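Local coordinates for mandelate racemase/muconate lactonizing enzyme family protein (Bradyrhizobium sp. ORS 278, PDB 3TOY) that belongs to the mandelate racemase/muconate lactonizing enzyme family, pairing an N-terminal capping domain with an enolase-like barrel that carries a metal site, at residues A[33-38]-A[370-375]; A[293-298]-A[302-307]. One frame throughout, in Å; residues are numbered along the deposited sequence.

Interaction 1 of 2, residues A[33-38]-A[370-375]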
loop_
_atom_site.group_PDB
_atom_site.type_symbol
_atom_site.label_atom_id
_atom_site.label_comp_id
_atom_site.label_asym_id
_atom_site.label_seq_id
_atom_site.Cartn_x
_atom_site.Cartn_y
_atom_site.Cartn_z
ATOM N N THR A 33 40.588 -2.292 -30.935
ATOM C CA THR A 33 40.986 -0.935 -31.214
ATOM C C THR A 33 39.741 -0.075 -31.355
ATOM O O THR A 33 38.681 -0.563 -31.729
ATOM C CB THR A 33 41.861 -0.844 -32.487
ATOM O OG1 THR A 33 41.060 -1.080 -33.650
ATOM C CG2 THR A 33 42.970 -1.873 -32.425
ATOM N N ALA A 34 39.878 1.202 -31.036
ATOM C CA ALA A 34 38.772 2.131 -31.147
ATOM C C ALA A 34 39.225 3.384 -31.855
ATOM O O ALA A 34 40.322 3.890 -31.604
ATOM C CB ALA A 34 38.242 2.477 -29.739
ATOM N N ARG A 35 38.380 3.902 -32.735
ATOM C CA ARG A 35 38.681 5.170 -33.386
ATOM C C ARG A 35 37.545 6.165 -33.213
ATOM O O ARG A 35 36.372 5.786 -33.229
ATOM C CB ARG A 35 38.959 4.961 -34.877
ATOM C CG ARG A 35 40.164 4.049 -35.177
ATOM C CD ARG A 35 40.288 3.801 -36.680
ATOM N NE ARG A 35 39.287 2.855 -37.169
ATOM C CZ ARG A 35 39.069 2.588 -38.452
ATOM N NH1 ARG A 35 39.791 3.190 -39.391
ATOM N NH2 ARG A 35 38.137 1.709 -38.798
ATOM N N ALA A 36 37.899 7.436 -33.071
ATOM C CA ALA A 36 36.920 8.509 -32.959
ATOM C C ALA A 36 36.705 9.205 -34.303
ATOM O O ALA A 36 37.668 9.519 -35.008
ATOM C CB ALA A 36 37.384 9.517 -31.904
ATOM N N VAL A 37 35.447 9.449 -34.661
ATOM C CA VAL A 37 35.131 10.237 -35.849
ATOM C C VAL A 37 34.073 11.269 -35.517
ATOM O O VAL A 37 33.312 11.106 -34.559
ATOM C CB VAL A 37 34.628 9.384 -37.019
ATOM C CG1 VAL A 37 35.704 8.398 -37.472
ATOM C CG2 VAL A 37 33.357 8.624 -36.650
ATOM N N ILE A 38 34.036 12.338 -36.300
ATOM C CA ILE A 38 32.930 13.271 -36.226
ATOM C C ILE A 38 32.302 13.391 -37.606
ATOM O O ILE A 38 32.873 13.999 -38.519
ATOM C CB ILE A 38 33.374 14.639 -35.696
ATOM C CG1 ILE A 38 34.077 14.471 -34.341
ATOM C CG2 ILE A 38 32.182 15.591 -35.596
ATOM C CD1 ILE A 38 34.535 15.761 -33.719
ATOM N N LEU A 370 27.612 -3.982 -39.802
ATOM C CA LEU A 370 28.422 -2.796 -39.568
ATOM C C LEU A 370 29.848 -3.059 -40.068
ATOM O O LEU A 370 30.606 -3.779 -39.431
ATOM C CB LEU A 370 28.450 -2.441 -38.075
ATOM C CG LEU A 370 27.108 -2.109 -37.398
ATOM C CD1 LEU A 370 27.343 -1.782 -35.919
ATOM C CD2 LEU A 370 26.434 -0.956 -38.092
ATOM N N ALA A 371 30.182 -2.513 -41.225
ATOM C CA ALA A 371 31.549 -2.565 -41.743
ATOM C C ALA A 371 31.856 -1.149 -42.160
ATOM O O ALA A 371 30.965 -0.435 -42.628
ATOM C CB ALA A 371 31.635 -3.501 -42.918
ATOM N N TRP A 372 33.099 -0.726 -41.986
ATOM C CA TRP A 372 33.429 0.667 -42.199
ATOM C C TRP A 372 33.772 0.994 -43.652
ATOM O O TRP A 372 34.491 0.250 -44.325
ATOM C CB TRP A 372 34.602 1.078 -41.320
ATOM C CG TRP A 372 34.567 0.490 -39.956
ATOM C CD1 TRP A 372 35.518 -0.305 -39.376
ATOM C CD2 TRP A 372 33.518 0.636 -38.990
ATOM N NE1 TRP A 372 35.128 -0.648 -38.106
ATOM C CE2 TRP A 372 33.904 -0.087 -37.843
ATOM C CE3 TRP A 372 32.295 1.315 -38.984
ATOM C CZ2 TRP A 372 33.109 -0.158 -36.701
ATOM C CZ3 TRP A 372 31.504 1.242 -37.848
ATOM C CH2 TRP A 372 31.915 0.510 -36.724
ATOM N N ASN A 373 33.237 2.113 -44.120
ATOM C CA ASN A 373 33.747 2.773 -45.313
ATOM C C ASN A 373 35.032 3.501 -44.895
ATOM O O ASN A 373 34.998 4.643 -44.432
ATOM C CB ASN A 373 32.697 3.748 -45.840
ATOM C CG ASN A 373 33.207 4.600 -46.992
ATOM O OD1 ASN A 373 34.378 4.529 -47.372
ATOM N ND2 ASN A 373 32.321 5.418 -47.546
ATOM N N GLU A 374 36.170 2.822 -45.036
ATOM C CA GLU A 374 37.443 3.367 -44.549
ATOM C C GLU A 374 37.844 4.738 -45.121
ATOM O O GLU A 374 38.440 5.559 -44.419
ATOM C CB GLU A 374 38.574 2.351 -44.744
ATOM C CG GLU A 374 38.453 1.111 -43.862
ATOM C CD GLU A 374 38.677 1.420 -42.397
ATOM O OE1 GLU A 374 39.085 2.560 -42.084
ATOM O OE2 GLU A 374 38.449 0.523 -41.559
ATOM N N SER A 375 37.543 4.995 -46.391
ATOM C CA SER A 375 37.914 6.286 -46.951
ATOM C C SER A 375 37.158 7.394 -46.210
ATOM O O SER A 375 37.704 8.456 -45.919
ATOM C CB SER A 375 37.701 6.331 -48.475
ATOM O OG SER A 375 36.347 6.551 -48.832
#

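Interaction 2 of 2, residues A[293-298]-A[302-307]. With P4C (O-acetaldehydyl-hexaethylene glycol), chain H.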
loop_
_atom_site.group_PDB
_atom_site.type_symbol
_atom_site.label_atom_id
_atom_site.label_comp_id
_atom_site.label_asym_id
_atom_site.label_seq_id
_atom_site.Cartn_x
_atom_site.Cartn_y
_atom_site.Cartn_z
ATOM N N PRO A 293 15.193 1.529 -24.463
ATOM C CA PRO A 293 16.598 1.423 -24.072
ATOM C C PRO A 293 17.525 1.828 -25.233
ATOM O O PRO A 293 17.129 1.736 -26.398
ATOM C CB PRO A 293 16.773 -0.060 -23.746
ATOM C CG PRO A 293 15.370 -0.599 -23.535
ATOM C CD PRO A 293 14.476 0.240 -24.384
ATOM N N ASP A 294 18.712 2.307 -24.873
ATOM C CA ASP A 294 19.815 2.580 -25.799
ATOM C C ASP A 294 20.784 1.413 -25.673
ATOM O O ASP A 294 21.231 1.071 -24.564
ATOM C CB ASP A 294 20.498 3.883 -25.355
ATOM C CG ASP A 294 21.573 4.361 -26.336
ATOM O OD1 ASP A 294 22.322 3.505 -26.877
ATOM O OD2 ASP A 294 21.649 5.589 -26.545
ATOM N N LEU A 295 21.103 0.772 -26.790
ATOM C CA LEU A 295 22.029 -0.344 -26.727
ATOM C C LEU A 295 23.365 0.049 -26.087
ATOM O O LEU A 295 24.047 -0.814 -25.561
ATOM C CB LEU A 295 22.256 -0.944 -28.125
ATOM C CG LEU A 295 21.113 -1.843 -28.601
ATOM C CD1 LEU A 295 21.164 -2.029 -30.133
ATOM C CD2 LEU A 295 21.134 -3.189 -27.904
ATOM N N MET A 296 23.734 1.329 -26.141
ATOM C CA MET A 296 25.004 1.778 -25.548
ATOM C C MET A 296 24.951 1.832 -24.028
ATOM O O MET A 296 25.987 1.894 -23.380
ATOM C CB MET A 296 25.345 3.203 -25.967
ATOM C CG MET A 296 25.398 3.503 -27.416
ATOM S SD MET A 296 26.079 5.175 -27.524
ATOM C CE MET A 296 24.705 6.243 -27.064
ATOM N N LYS A 297 23.750 1.871 -23.451
ATOM C CA LYS A 297 23.649 2.099 -21.983
ATOM C C LYS A 297 22.950 0.937 -21.275
ATOM O O LYS A 297 23.144 0.706 -20.077
ATOM C CB LYS A 297 22.899 3.402 -21.710
ATOM C CG LYS A 297 23.625 4.636 -22.219
ATOM C CD LYS A 297 23.003 5.914 -21.701
ATOM C CE LYS A 297 23.866 7.132 -22.034
ATOM N NZ LYS A 297 23.319 8.409 -21.484
ATOM N N VAL A 298 22.174 0.184 -22.035
ATOM C CA VAL A 298 21.494 -1.006 -21.508
ATOM C C VAL A 298 22.373 -2.258 -21.339
ATOM O O VAL A 298 21.914 -3.257 -20.773
ATOM C CB VAL A 298 20.252 -1.338 -22.368
ATOM C CG1 VAL A 298 20.664 -2.103 -23.618
ATOM C CG2 VAL A 298 19.249 -2.205 -21.580
ATOM N N THR A 302 23.363 -8.185 -25.064
ATOM C CA THR A 302 23.191 -9.089 -23.953
ATOM C C THR A 302 22.234 -8.456 -22.897
ATOM O O THR A 302 21.294 -9.115 -22.424
ATOM C CB THR A 302 24.560 -9.444 -23.322
ATOM O OG1 THR A 302 25.352 -10.148 -24.308
ATOM C CG2 THR A 302 24.379 -10.363 -22.101
ATOM N N GLY A 303 22.499 -7.198 -22.568
ATOM C CA GLY A 303 21.660 -6.424 -21.616
ATOM C C GLY A 303 20.245 -6.197 -22.174
ATOM O O GLY A 303 19.238 -6.333 -21.441
ATOM N N TRP A 304 20.148 -5.870 -23.460
ATOM C CA TRP A 304 18.840 -5.670 -24.118
ATOM C C TRP A 304 17.927 -6.866 -23.939
ATOM O O TRP A 304 16.727 -6.710 -23.609
ATOM C CB TRP A 304 19.019 -5.393 -25.620
ATOM C CG TRP A 304 17.737 -5.234 -26.361
ATOM C CD1 TRP A 304 16.875 -6.209 -26.699
ATOM C CD2 TRP A 304 17.170 -4.009 -26.834
ATOM N NE1 TRP A 304 15.792 -5.682 -27.358
ATOM C CE2 TRP A 304 15.946 -4.328 -27.445
ATOM C CE3 TRP A 304 17.567 -2.671 -26.776
ATOM C CZ2 TRP A 304 15.121 -3.370 -28.013
ATOM C CZ3 TRP A 304 16.745 -1.719 -27.332
ATOM C CH2 TRP A 304 15.544 -2.073 -27.960
ATOM N N LEU A 305 18.465 -8.070 -24.174
ATOM C CA LEU A 305 17.649 -9.283 -24.084
ATOM C C LEU A 305 17.078 -9.512 -22.670
ATOM O O LEU A 305 15.939 -9.990 -22.516
ATOM C CB LEU A 305 18.435 -10.515 -24.567
ATOM C CG LEU A 305 18.810 -10.482 -26.055
ATOM C CD1 LEU A 305 19.812 -11.605 -26.359
ATOM C CD2 LEU A 305 17.598 -10.565 -26.997
ATOM N N ASN A 306 17.851 -9.197 -21.644
ATOM C CA ASN A 306 17.374 -9.256 -20.260
ATOM C C ASN A 306 16.189 -8.299 -20.105
ATOM O O ASN A 306 15.117 -8.674 -19.604
ATOM C CB ASN A 306 18.506 -8.819 -19.320
ATOM C CG ASN A 306 18.183 -8.986 -17.822
ATOM O OD1 ASN A 306 17.159 -8.501 -17.283
ATOM N ND2 ASN A 306 19.121 -9.632 -17.118
ATOM N N VAL A 307 16.404 -7.051 -20.521
ATOM C CA VAL A 307 15.350 -6.020 -20.424
ATOM C C VAL A 307 14.098 -6.380 -21.255
ATOM O O VAL A 307 12.984 -6.051 -20.880
ATOM C CB VAL A 307 15.895 -4.594 -20.786
ATOM C CG1 VAL A 307 14.751 -3.547 -20.835
ATOM C CG2 VAL A 307 16.934 -4.151 -19.744
HETATM O O1 P4C H . 14.132 -12.570 -23.560
HETATM C C2 P4C H . 14.668 -11.996 -24.762
HETATM C C3 P4C H . 14.362 -12.870 -25.976
HETATM O O4 P4C H . 15.397 -13.839 -26.171
HETATM C C5 P4C H . 15.633 -14.108 -27.564
HETATM C C6 P4C H . 16.627 -15.250 -27.767
HETATM O O7 P4C H . 17.956 -14.812 -27.486
HETATM C C8 P4C H . 18.902 -15.850 -27.207
HETATM C C9 P4C H . 20.136 -15.207 -26.575
HETATM O O10 P4C H . 20.221 -15.568 -25.191
HETATM C C11 P4C H . 21.029 -14.681 -24.418
HETATM C C12 P4C H . 20.833 -14.988 -22.935
HETATM O O13 P4C H . 19.583 -14.471 -22.460
HETATM C C14 P4C H . 19.518 -14.483 -21.029
HETATM C C15 P4C H . 18.093 -14.172 -20.575
HETATM O O16 P4C H . 17.916 -12.757 -20.460
#

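Interaction 1 of 2, residues A[33-38]-A[370-375]
Arg35 lays the end of its guanidinium against the carboxylate of Glu374 and, through NH2 alone, against the pyrrole part of the Trp372 ring. The grip on Glu374 is end-on and two-pronged: NH1 of Arg35 lies 2.9 Å from OE1 of Glu374, and NH2 of Arg35 lies 3.0 Å from OE2 of Glu374. The first bond is nearly straight, 172° at the hydrogen; it stays in the guanidinium plane and uses the syn lone pair of OE1. The second is more bent, its oxygen tilted from the guanidinium plane and its nitrogen somewhat above the carboxylate plane, though still on the syn side. The two flat groups are nearly coplanar, which lets both bonds form at once, and together they restrict rotation of either group.

NH2 of Arg35 also stands 3.4 Å from CD1 of Trp372. Since the guanidinium and indole planes are 74° apart, this is no parallel stack; the ring borders the edge of the guanidinium. The first bond of the Glu374 side chain does not point at the arginine; the bend at chi2 (-69°) brings its carboxylate round to it. The indole NE1 of Trp372 bonds to OD1 of Asp61, whose OD2 makes a long, weak ion pair with NH2 of Arg35, so a second acid probably adds to the negative field around the guanidinium.

The backbones stay far apart, 11.2 Å between the CA atoms of Arg35 and Trp372, so side chains alone bridge them. Strand 29-47 is bonded on one flank to strand 50-64 and on the other to the short strand 381-382, in the antiparallel sheet of the N-terminal domain. Helix 374-380 begins beside this sheet, with Asn373 as its N-cap, and its Val377 packs against Arg35, Val37 and Trp372.

Interaction 2 of 2, residues A[293-298]-A[302-307]
Trp304 of helix 300-314 meets Leu295, Val298 and Pro293 of the preceding loop in turn along its length. At the root, CB of Trp304 has CD2 of Leu295 at 3.8 Å and CG1 of Val298 a little farther off. With CG anti to the backbone N (chi1 178°), the six-membered ring is brought to the loop side chains: CE3 meets CD2 of Leu295, also at 3.8 Å, in an oblique approach. Farther out, CZ3 of Trp304 reaches the backbone O of Pro293 at 3.6 Å, near the plane of the ring, and CB of Pro293 at 4.0 Å. On the five-membered ring, NE1 bonds to OG1 of Thr334.

Nearly a turn along the helix, CG2 of Val307 packs 3.5 Å from CG2 of Val298, while CG1 of Val307 touches CG of Pro293. At Gly303, CA comes within 3.3 Å of the Val298 O, a CH···O contact with 149° at the hydrogen.

No conventional hydrogen bond joins the segments. The Val298 O is buried and has no hydrogen-bond partner in the model, and the CH···O contact from Gly303 is probably only a partial compensation, so the join between loop and helix in this enolase-like barrel rests on apolar packing plus that one weak polar contact.

Interactions 1 and 2 have centres 23 Å apart and come no closer than about 8 Å between nearest atoms, so neither touches the other. They also differ in role: 33-38 with 370-375 ties the N-terminal-domain sheet to the beginning of helix 374-380 near the end of the chain, whereas 293-298 with 302-307 packs a loop onto its following helix inside the enolase-like region. The side chain of Pro293 lies about 11 Å from a bound calcium ion, and that of Arg35 about 14 Å from a nickel ion. Helix 300-314 also contributes Leu305 and Asn306 to a pocket occupied by o-acetaldehydyl-hexaethylene glycol in this structure, where the ligand O1 bonds weakly to the Leu305 O.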